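SxtG (Microseira wollei, PDB 6U1R) probably transfers an amidino group to a substrate in saxitoxin biosynthesis, as an amidinotransferase of the glycine amidinotransferase-like family. Local coordinates at residues K182-D187 and T208-T213. Numbering follows the deposited sequence.
Sequences KPQLFD and TEFEPT
The carboxylate of Glu-211 reaches across to the backbone of 182-187 and grips two successive amides there. Glu-211 OE2 accepts from Leu-185 N at 2.8 Å through the syn lone pair, and Glu-211 OE1 from Gln-184 N at 2.8 Å, also on the syn side but with the donor 28° out of the carboxylate plane. CG of Glu-211 stands between its own backbone N and carbonyl carbon (chi1 72°), and the extended chain beyond carries the carboxylate to the backbone of Pro-183 to Leu-185; Pro-183 CB packs against Glu-211 CD at 3.5 Å. A water donates to both Glu-211 OE1 and Gln-184 OE1, so OE1 of this buried acid receives two bonds, which probably favours the ionised form. Gln-184 lays CB over one face of the Phe-186 ring, offset toward its rim, and its amide runs nearly parallel to the Phe-210 ring (planes 7° apart), with Gln-184 OE1 3.8 Å from Phe-210 CZ. The two phenyl rings are near parallel yet slid apart, barely overlapping, and meet where Phe-186 CD2 comes within 3.8 Å of Phe-210 CZ. Thr-213 CG2 touches Pro-183 CB and Leu-185 CD2. Both segments belong to the long connection between strands 176-179 and 219-222, near the predicted active-site Asp-215; in the second subunit, Lys-168 of helix 164-172 makes a cation-pi contact with Phe-210 and Trp-161 meets Phe-186 edge-to-face.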
loop_
_atom_site.group_PDB
_atom_site.type_symbol
_atom_site.label_atom_id
_atom_site.label_comp_id
_atom_site.label_asym_id
_atom_site.label_seq_id
_atom_site.Cartn_x
_atom_site.Cartn_y
_atom_site.Cartn_z
ATOM N N LYS A 182 2.283 2.351 2.647
ATOM C CA LYS A 182 3.455 1.717 3.229
ATOM C C LYS A 182 4.044 2.658 4.272
ATOM O O LYS A 182 4.354 3.807 3.937
ATOM C CB LYS A 182 4.506 1.385 2.152
ATOM C CG LYS A 182 5.550 0.406 2.645
ATOM C CD LYS A 182 6.208 -0.331 1.499
ATOM C CE LYS A 182 6.799 -1.630 1.968
ATOM N NZ LYS A 182 5.748 -2.608 2.342
ATOM N N PRO A 183 4.208 2.239 5.526
ATOM C CA PRO A 183 4.629 3.189 6.565
ATOM C C PRO A 183 6.086 3.591 6.401
ATOM O O PRO A 183 6.903 2.872 5.823
ATOM C CB PRO A 183 4.398 2.417 7.873
ATOM C CG PRO A 183 4.535 0.963 7.480
ATOM C CD PRO A 183 3.912 0.908 6.094
ATOM N N GLN A 184 6.402 4.769 6.947
ATOM C CA GLN A 184 7.759 5.303 6.922
ATOM C C GLN A 184 8.659 4.594 7.927
ATOM O O GLN A 184 9.858 4.418 7.670
ATOM C CB GLN A 184 7.736 6.810 7.224
ATOM C CG GLN A 184 6.976 7.645 6.207
ATOM C CD GLN A 184 7.102 9.145 6.449
ATOM O OE1 GLN A 184 6.538 9.696 7.405
ATOM N NE2 GLN A 184 7.860 9.809 5.600
ATOM N N LEU A 185 8.099 4.242 9.086
ATOM C CA LEU A 185 8.793 3.545 10.157
ATOM C C LEU A 185 9.989 4.357 10.657
ATOM O O LEU A 185 11.043 3.808 10.987
ATOM C CB LEU A 185 9.199 2.132 9.728
ATOM C CG LEU A 185 8.032 1.259 9.223
ATOM C CD1 LEU A 185 8.481 -0.197 8.951
ATOM C CD2 LEU A 185 6.884 1.276 10.217
ATOM N N PHE A 186 9.792 5.673 10.758
ATOM C CA PHE A 186 10.721 6.520 11.490
ATOM C C PHE A 186 10.800 6.101 12.961
ATOM O O PHE A 186 9.915 5.432 13.511
ATOM C CB PHE A 186 10.279 7.992 11.424
ATOM C CG PHE A 186 10.389 8.640 10.064
ATOM C CD1 PHE A 186 10.939 7.988 8.965
ATOM C CD2 PHE A 186 9.941 9.943 9.896
ATOM C CE1 PHE A 186 11.040 8.631 7.732
ATOM C CE2 PHE A 186 10.051 10.582 8.674
ATOM C CZ PHE A 186 10.602 9.931 7.598
ATOM N N ASP A 187 11.861 6.568 13.629
ATOM C CA ASP A 187 11.974 6.324 15.060
ATOM C C ASP A 187 10.732 6.781 15.820
ATOM O O ASP A 187 10.398 6.196 16.851
ATOM C CB ASP A 187 13.211 7.027 15.629
ATOM C CG ASP A 187 14.512 6.315 15.297
ATOM O OD1 ASP A 187 14.501 5.189 14.748
ATOM O OD2 ASP A 187 15.572 6.898 15.622
ATOM N N THR A 208 3.741 3.687 18.763
ATOM C CA THR A 208 3.118 4.968 19.062
ATOM C C THR A 208 1.953 5.184 18.106
ATOM O O THR A 208 1.525 4.260 17.395
ATOM C CB THR A 208 4.128 6.108 18.918
ATOM O OG1 THR A 208 4.463 6.248 17.527
ATOM C CG2 THR A 208 5.387 5.835 19.718
ATOM N N GLU A 209 1.447 6.423 18.057
ATOM C CA GLU A 209 0.410 6.817 17.103
ATOM C C GLU A 209 0.947 7.735 16.010
ATOM O O GLU A 209 0.220 8.575 15.472
ATOM C CB GLU A 209 -0.761 7.472 17.837
ATOM C CG GLU A 209 -1.505 6.516 18.792
ATOM C CD GLU A 209 -2.144 5.325 18.079
ATOM O OE1 GLU A 209 -2.590 5.484 16.924
ATOM O OE2 GLU A 209 -2.217 4.234 18.698
ATOM N N PHE A 210 2.220 7.573 15.648
ATOM C CA PHE A 210 2.811 8.406 14.606
ATOM C C PHE A 210 2.167 8.147 13.237
ATOM O O PHE A 210 1.862 9.096 12.502
ATOM C CB PHE A 210 4.319 8.160 14.604
ATOM C CG PHE A 210 5.036 8.665 13.393
ATOM C CD1 PHE A 210 5.278 10.021 13.224
ATOM C CD2 PHE A 210 5.512 7.777 12.446
ATOM C CE1 PHE A 210 5.960 10.479 12.115
ATOM C CE2 PHE A 210 6.182 8.222 11.339
ATOM C CZ PHE A 210 6.414 9.583 11.169
ATOM N N GLU A 211 1.957 6.885 12.870
ATOM C CA GLU A 211 1.391 6.554 11.569
ATOM C C GLU A 211 0.667 5.216 11.653
ATOM O O GLU A 211 0.894 4.439 12.583
ATOM C CB GLU A 211 2.475 6.502 10.489
ATOM C CG GLU A 211 3.364 5.292 10.613
ATOM C CD GLU A 211 4.583 5.387 9.729
ATOM O OE1 GLU A 211 4.505 5.994 8.629
ATOM O OE2 GLU A 211 5.616 4.850 10.165
ATOM N N PRO A 212 -0.197 4.909 10.679
ATOM C CA PRO A 212 -0.970 3.652 10.736
ATOM C C PRO A 212 -0.086 2.427 10.534
ATOM O O PRO A 212 0.586 2.313 9.507
ATOM C CB PRO A 212 -1.972 3.798 9.584
ATOM C CG PRO A 212 -2.003 5.230 9.225
ATOM C CD PRO A 212 -0.692 5.827 9.636
ATOM N N THR A 213 -0.127 1.486 11.490
ATOM C CA THR A 213 0.510 0.179 11.335
ATOM C C THR A 213 -0.398 -0.906 11.899
ATOM O O THR A 213 -1.081 -0.711 12.917
ATOM C CB THR A 213 1.912 0.070 12.013
ATOM O OG1 THR A 213 1.835 0.337 13.422
ATOM C CG2 THR A 213 2.905 1.016 11.373
HETATM O O HOH W 1 4.189 8.754 8.413
#